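Local atomic coordinates of RTX-adhesin (Marinomonas primoryensis, PDB entry 5IRB), a protein that probably helps hold its Antarctic bacterium to ice and diatoms, this calcium-binding piece being a row of beta-sandwich repeats within a 1.5-MDa surface adhesin. Residues D247-E261 with D281-S295. Residues are numbered along the deposited sequence; the frame is centred on the assembly and turned at random.
Sequences DIAEGDTVTLEINGE and DLAADTAFDAVVTSS. With CA (calcium ion), chain L.
Ile258 CD1 sits 3.9 Å from the centroid of the Phe288 ring and only 4° off its normal, a CH-pi contact over one face; Leu256 CD2 reaches Phe288 CE1 obliquely at 3.6 Å. Phe288 CG lies between its own backbone N and carbonyl carbon, which sets the ring beside these two side chains; Val239 of strand 236-244 also touches it. The carboxylate of Asp285 chelates calcium through both oxygens, Ala287 O and water 5 also bind the ion, and water 5 donates to Glu257 O. Asp285 OD2 also accepts the Asn259 backbone N-H on its anti lone pair, at 3.0 Å and an almost straight 177°. Next to it, Asn259 ND2 donates to Asp281 OD1, with amide and carboxylate planes 67° apart, while Asp281 OD2 is hydrogen-bonded to Tyr263 OH. Antiparallel neighbours in the C-terminal mixed sheet, strands 253-258 and 287-295 pair through Thr255 N to Val291 O and Val291 N to Thr255 O, both 2.8 Å. Beyond them, water 2 links Thr253 N to Thr293 O. At the far end Asp252 OD2 takes Ala249 N-H from above the carboxylate plane. Calcium probably draws charge from Asp285, whose carboxylate, shared between metal and Asn259, ties the helix-to-strand connection to the type I' turn Ile258-Glu261.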
loop_
_atom_site.group_PDB
_atom_site.type_symbol
_atom_site.label_atom_id
_atom_site.label_comp_id
_atom_site.label_asym_id
_atom_site.label_seq_id
_atom_site.Cartn_x
_atom_site.Cartn_y
_atom_site.Cartn_z
ATOM N N ASP A 247 8.103 22.389 24.320
ATOM C CA ASP A 247 9.172 21.629 23.689
ATOM C C ASP A 247 10.564 22.194 23.934
ATOM O O ASP A 247 11.528 21.771 23.293
ATOM C CB ASP A 247 8.913 21.555 22.185
ATOM C CG ASP A 247 7.797 20.613 21.856
ATOM O OD1 ASP A 247 7.720 19.534 22.488
ATOM O OD2 ASP A 247 6.960 21.001 21.032
ATOM N N ILE A 248 10.681 23.141 24.860
ATOM C CA ILE A 248 11.997 23.691 25.179
ATOM C C ILE A 248 12.888 22.576 25.733
ATOM O O ILE A 248 12.458 21.777 26.571
ATOM C CB ILE A 248 11.916 24.872 26.196
ATOM C CG1 ILE A 248 11.170 26.060 25.581
ATOM C CG2 ILE A 248 13.308 25.286 26.648
ATOM C CD1 ILE A 248 10.958 27.252 26.538
ATOM N N ALA A 249 14.135 22.522 25.279
ATOM C CA ALA A 249 15.012 21.444 25.697
ATOM C C ALA A 249 16.436 21.939 25.912
ATOM O O ALA A 249 16.843 22.924 25.304
ATOM C CB ALA A 249 14.997 20.337 24.662
ATOM N N GLU A 250 17.178 21.256 26.776
ATOM C CA GLU A 250 18.617 21.487 26.910
ATOM C C GLU A 250 19.276 21.563 25.543
ATOM O O GLU A 250 19.030 20.715 24.700
ATOM C CB GLU A 250 19.283 20.380 27.721
ATOM C CG GLU A 250 20.769 20.632 27.979
ATOM C CD GLU A 250 21.436 19.493 28.713
ATOM O OE1 GLU A 250 20.738 18.514 29.052
ATOM O OE2 GLU A 250 22.657 19.590 28.976
ATOM N N GLY A 251 20.117 22.569 25.322
ATOM C CA GLY A 251 20.762 22.728 24.029
ATOM C C GLY A 251 20.061 23.672 23.073
ATOM O O GLY A 251 20.655 24.092 22.070
ATOM N N ASP A 252 18.807 24.012 23.364
ATOM C CA ASP A 252 18.094 24.967 22.531
ATOM C C ASP A 252 18.829 26.310 22.483
ATOM O O ASP A 252 19.433 26.737 23.469
ATOM C CB ASP A 252 16.673 25.166 23.057
ATOM C CG ASP A 252 15.713 24.068 22.597
ATOM O OD1 ASP A 252 16.154 23.165 21.851
ATOM O OD2 ASP A 252 14.519 24.128 22.990
ATOM N N THR A 253 18.724 27.007 21.359
ATOM C CA THR A 253 19.398 28.294 21.207
ATOM C C THR A 253 18.590 29.397 21.859
ATOM O O THR A 253 17.370 29.464 21.678
ATOM C CB THR A 253 19.636 28.632 19.731
ATOM O OG1 THR A 253 20.536 27.668 19.171
ATOM C CG2 THR A 253 20.246 30.042 19.587
ATOM N N VAL A 254 19.286 30.245 22.623
ATOM C CA VAL A 254 18.707 31.445 23.195
ATOM C C VAL A 254 19.305 32.653 22.481
ATOM O O VAL A 254 20.520 32.807 22.414
ATOM C CB VAL A 254 18.990 31.581 24.714
ATOM C CG1 VAL A 254 18.116 32.672 25.293
ATOM C CG2 VAL A 254 18.741 30.251 25.444
ATOM N N THR A 255 18.453 33.502 21.932
ATOM C CA THR A 255 18.922 34.639 21.157
ATOM C C THR A 255 18.437 35.916 21.804
ATOM O O THR A 255 17.261 36.028 22.123
ATOM C CB THR A 255 18.438 34.561 19.707
ATOM O OG1 THR A 255 18.944 33.358 19.120
ATOM C CG2 THR A 255 18.932 35.770 18.894
ATOM N N LEU A 256 19.364 36.850 22.015
ATOM C CA LEU A 256 19.070 38.188 22.529
ATOM C C LEU A 256 19.567 39.253 21.564
ATOM O O LEU A 256 20.724 39.206 21.157
ATOM C CB LEU A 256 19.760 38.416 23.884
ATOM C CG LEU A 256 19.260 37.796 25.183
ATOM C CD1 LEU A 256 19.380 36.308 25.152
ATOM C CD2 LEU A 256 20.082 38.356 26.345
ATOM N N GLU A 257 18.704 40.192 21.180
ATOM C CA GLU A 257 19.142 41.347 20.394
ATOM C C GLU A 257 19.094 42.605 21.268
ATOM O O GLU A 257 18.031 43.044 21.721
ATOM C CB GLU A 257 18.335 41.480 19.106
ATOM C CG GLU A 257 18.631 40.300 18.159
ATOM C CD GLU A 257 17.483 39.923 17.231
ATOM O OE1 GLU A 257 16.375 40.492 17.365
ATOM O OE2 GLU A 257 17.693 39.034 16.365
ATOM N N ILE A 258 20.283 43.129 21.543
ATOM C CA ILE A 258 20.475 44.270 22.423
ATOM C C ILE A 258 21.291 45.337 21.732
ATOM O O ILE A 258 22.406 45.071 21.284
ATOM C CB ILE A 258 21.199 43.861 23.715
ATOM C CG1 ILE A 258 20.511 42.649 24.349
ATOM C CG2 ILE A 258 21.273 45.057 24.693
ATOM C CD1 ILE A 258 21.217 42.098 25.560
ATOM N N ASN A 259 20.720 46.530 21.630
ATOM C CA ASN A 259 21.379 47.647 20.979
ATOM C C ASN A 259 21.886 47.310 19.570
ATOM O O ASN A 259 22.974 47.734 19.162
ATOM C CB ASN A 259 22.529 48.145 21.862
ATOM C CG ASN A 259 23.037 49.500 21.432
ATOM O OD1 ASN A 259 22.290 50.296 20.866
ATOM N ND2 ASN A 259 24.310 49.767 21.691
ATOM N N GLY A 260 21.072 46.582 18.809
ATOM C CA GLY A 260 21.476 46.191 17.473
ATOM C C GLY A 260 22.460 45.032 17.420
ATOM O O GLY A 260 22.851 44.609 16.335
ATOM N N GLU A 261 22.881 44.521 18.574
ATOM C CA GLU A 261 23.854 43.427 18.583
ATOM C C GLU A 261 23.161 42.112 18.904
ATOM O O GLU A 261 22.252 42.059 19.735
ATOM C CB GLU A 261 24.977 43.684 19.601
ATOM C CG GLU A 261 25.916 44.829 19.250
ATOM C CD GLU A 261 26.729 44.580 17.984
ATOM O OE1 GLU A 261 26.848 43.401 17.569
ATOM O OE2 GLU A 261 27.247 45.573 17.411
ATOM N N ASP A 281 26.233 48.085 25.438
ATOM C CA ASP A 281 24.986 47.728 24.783
ATOM C C ASP A 281 23.795 47.820 25.730
ATOM O O ASP A 281 22.735 48.321 25.363
ATOM C CB ASP A 281 25.095 46.332 24.184
ATOM C CG ASP A 281 26.002 46.305 22.972
ATOM O OD1 ASP A 281 26.108 47.367 22.314
ATOM O OD2 ASP A 281 26.566 45.232 22.653
ATOM N N LEU A 282 23.966 47.345 26.954
ATOM C CA LEU A 282 22.875 47.410 27.914
ATOM C C LEU A 282 22.597 48.856 28.300
ATOM O O LEU A 282 21.448 49.214 28.580
ATOM C CB LEU A 282 23.184 46.573 29.156
ATOM C CG LEU A 282 23.270 45.075 28.862
ATOM C CD1 LEU A 282 24.022 44.332 29.958
ATOM C CD2 LEU A 282 21.883 44.500 28.662
ATOM N N ALA A 283 23.650 49.677 28.321
ATOM C CA ALA A 283 23.525 51.116 28.572
ATOM C C ALA A 283 22.696 51.853 27.523
ATOM O O ALA A 283 22.036 52.837 27.830
ATOM C CB ALA A 283 24.906 51.756 28.676
ATOM N N ALA A 284 22.705 51.368 26.289
ATOM C CA ALA A 284 22.030 52.083 25.210
ATOM C C ALA A 284 20.623 51.552 24.993
ATOM O O ALA A 284 19.766 52.229 24.429
ATOM C CB ALA A 284 22.829 51.987 23.930
ATOM N N ASP A 285 20.384 50.343 25.468
ATOM C CA ASP A 285 19.145 49.649 25.157
ATOM C C ASP A 285 18.526 49.090 26.435
ATOM O O ASP A 285 18.901 48.015 26.903
ATOM C CB ASP A 285 19.375 48.535 24.135
ATOM C CG ASP A 285 18.075 47.932 23.662
ATOM O OD1 ASP A 285 17.048 48.418 24.180
ATOM O OD2 ASP A 285 18.059 46.991 22.834
ATOM N N THR A 286 17.519 49.794 26.941
ATOM C CA THR A 286 16.953 49.504 28.257
ATOM C C THR A 286 15.838 48.445 28.299
ATOM O O THR A 286 15.236 48.222 29.357
ATOM C CB THR A 286 16.420 50.793 28.883
ATOM O OG1 THR A 286 15.493 51.404 27.985
ATOM C CG2 THR A 286 17.568 51.774 29.144
ATOM N N ALA A 287 15.550 47.802 27.166
ATOM C CA ALA A 287 14.541 46.735 27.130
ATOM C C ALA A 287 14.811 45.778 25.974
ATOM O O ALA A 287 15.164 46.224 24.901
ATOM C CB ALA A 287 13.150 47.314 27.016
ATOM N N PHE A 288 14.693 44.471 26.189
ATOM C CA PHE A 288 14.975 43.535 25.104
ATOM C C PHE A 288 14.305 42.199 25.350
ATOM O O PHE A 288 13.854 41.907 26.464
ATOM C CB PHE A 288 16.486 43.364 24.931
ATOM C CG PHE A 288 17.165 42.791 26.133
ATOM C CD1 PHE A 288 17.147 41.430 26.380
ATOM C CD2 PHE A 288 17.765 43.631 27.062
ATOM C CE1 PHE A 288 17.755 40.906 27.506
ATOM C CE2 PHE A 288 18.374 43.119 28.190
ATOM C CZ PHE A 288 18.371 41.768 28.428
ATOM N N ASP A 289 14.232 41.389 24.300
ATOM C CA ASP A 289 13.623 40.079 24.384
ATOM C C ASP A 289 14.682 38.992 24.392
ATOM O O ASP A 289 15.740 39.122 23.761
ATOM C CB ASP A 289 12.682 39.838 23.195
ATOM C CG ASP A 289 11.391 40.605 23.325
ATOM O OD1 ASP A 289 11.061 41.013 24.457
ATOM O OD2 ASP A 289 10.711 40.812 22.303
ATOM N N ALA A 290 14.389 37.908 25.093
ATOM C CA ALA A 290 15.181 36.712 24.956
ATOM C C ALA A 290 14.291 35.716 24.209
ATOM O O ALA A 290 13.146 35.473 24.616
ATOM C CB ALA A 290 15.623 36.176 26.325
ATOM N N VAL A 291 14.800 35.168 23.110
ATOM C CA VAL A 291 14.008 34.250 22.281
ATOM C C VAL A 291 14.623 32.855 22.238
ATOM O O VAL A 291 15.787 32.700 21.887
ATOM C CB VAL A 291 13.842 34.769 20.849
ATOM C CG1 VAL A 291 12.966 33.800 20.006
ATOM C CG2 VAL A 291 13.214 36.140 20.870
ATOM N N VAL A 292 13.858 31.854 22.657
ATOM C CA VAL A 292 14.331 30.466 22.611
ATOM C C VAL A 292 13.696 29.729 21.425
ATOM O O VAL A 292 12.485 29.801 21.208
ATOM C CB VAL A 292 14.052 29.733 23.921
ATOM C CG1 VAL A 292 14.376 28.227 23.803
ATOM C CG2 VAL A 292 14.874 30.396 25.057
ATOM N N THR A 293 14.543 29.090 20.620
ATOM C CA THR A 293 14.101 28.335 19.450
ATOM C C THR A 293 14.080 26.844 19.795
ATOM O O THR A 293 15.108 26.273 20.166
ATOM C CB THR A 293 14.990 28.580 18.231
ATOM O OG1 THR A 293 14.851 29.947 17.818
ATOM C CG2 THR A 293 14.563 27.651 17.055
ATOM N N SER A 294 12.895 26.236 19.722
ATOM C CA SER A 294 12.769 24.817 20.005
ATOM C C SER A 294 12.174 24.010 18.843
ATOM O O SER A 294 11.720 24.548 17.844
ATOM C CB SER A 294 11.928 24.611 21.261
ATOM O OG SER A 294 12.448 25.355 22.375
ATOM N N SER A 295 12.192 22.697 19.001
ATOM C CA SER A 295 11.583 21.822 18.018
ATOM C C SER A 295 11.079 20.553 18.702
ATOM O O SER A 295 11.577 20.174 19.760
ATOM C CB SER A 295 12.593 21.540 16.903
ATOM O OG SER A 295 13.667 20.802 17.443
HETATM CA CA CA L . 15.590 47.280 22.920
HETATM O O HOH W 1 13.536 21.738 21.586
HETATM O O HOH W 2 17.347 25.908 19.118
HETATM O O HOH W 3 16.425 31.833 19.313
HETATM O O HOH W 4 15.047 42.766 21.503
HETATM O O HOH W 5 16.479 45.395 21.591
#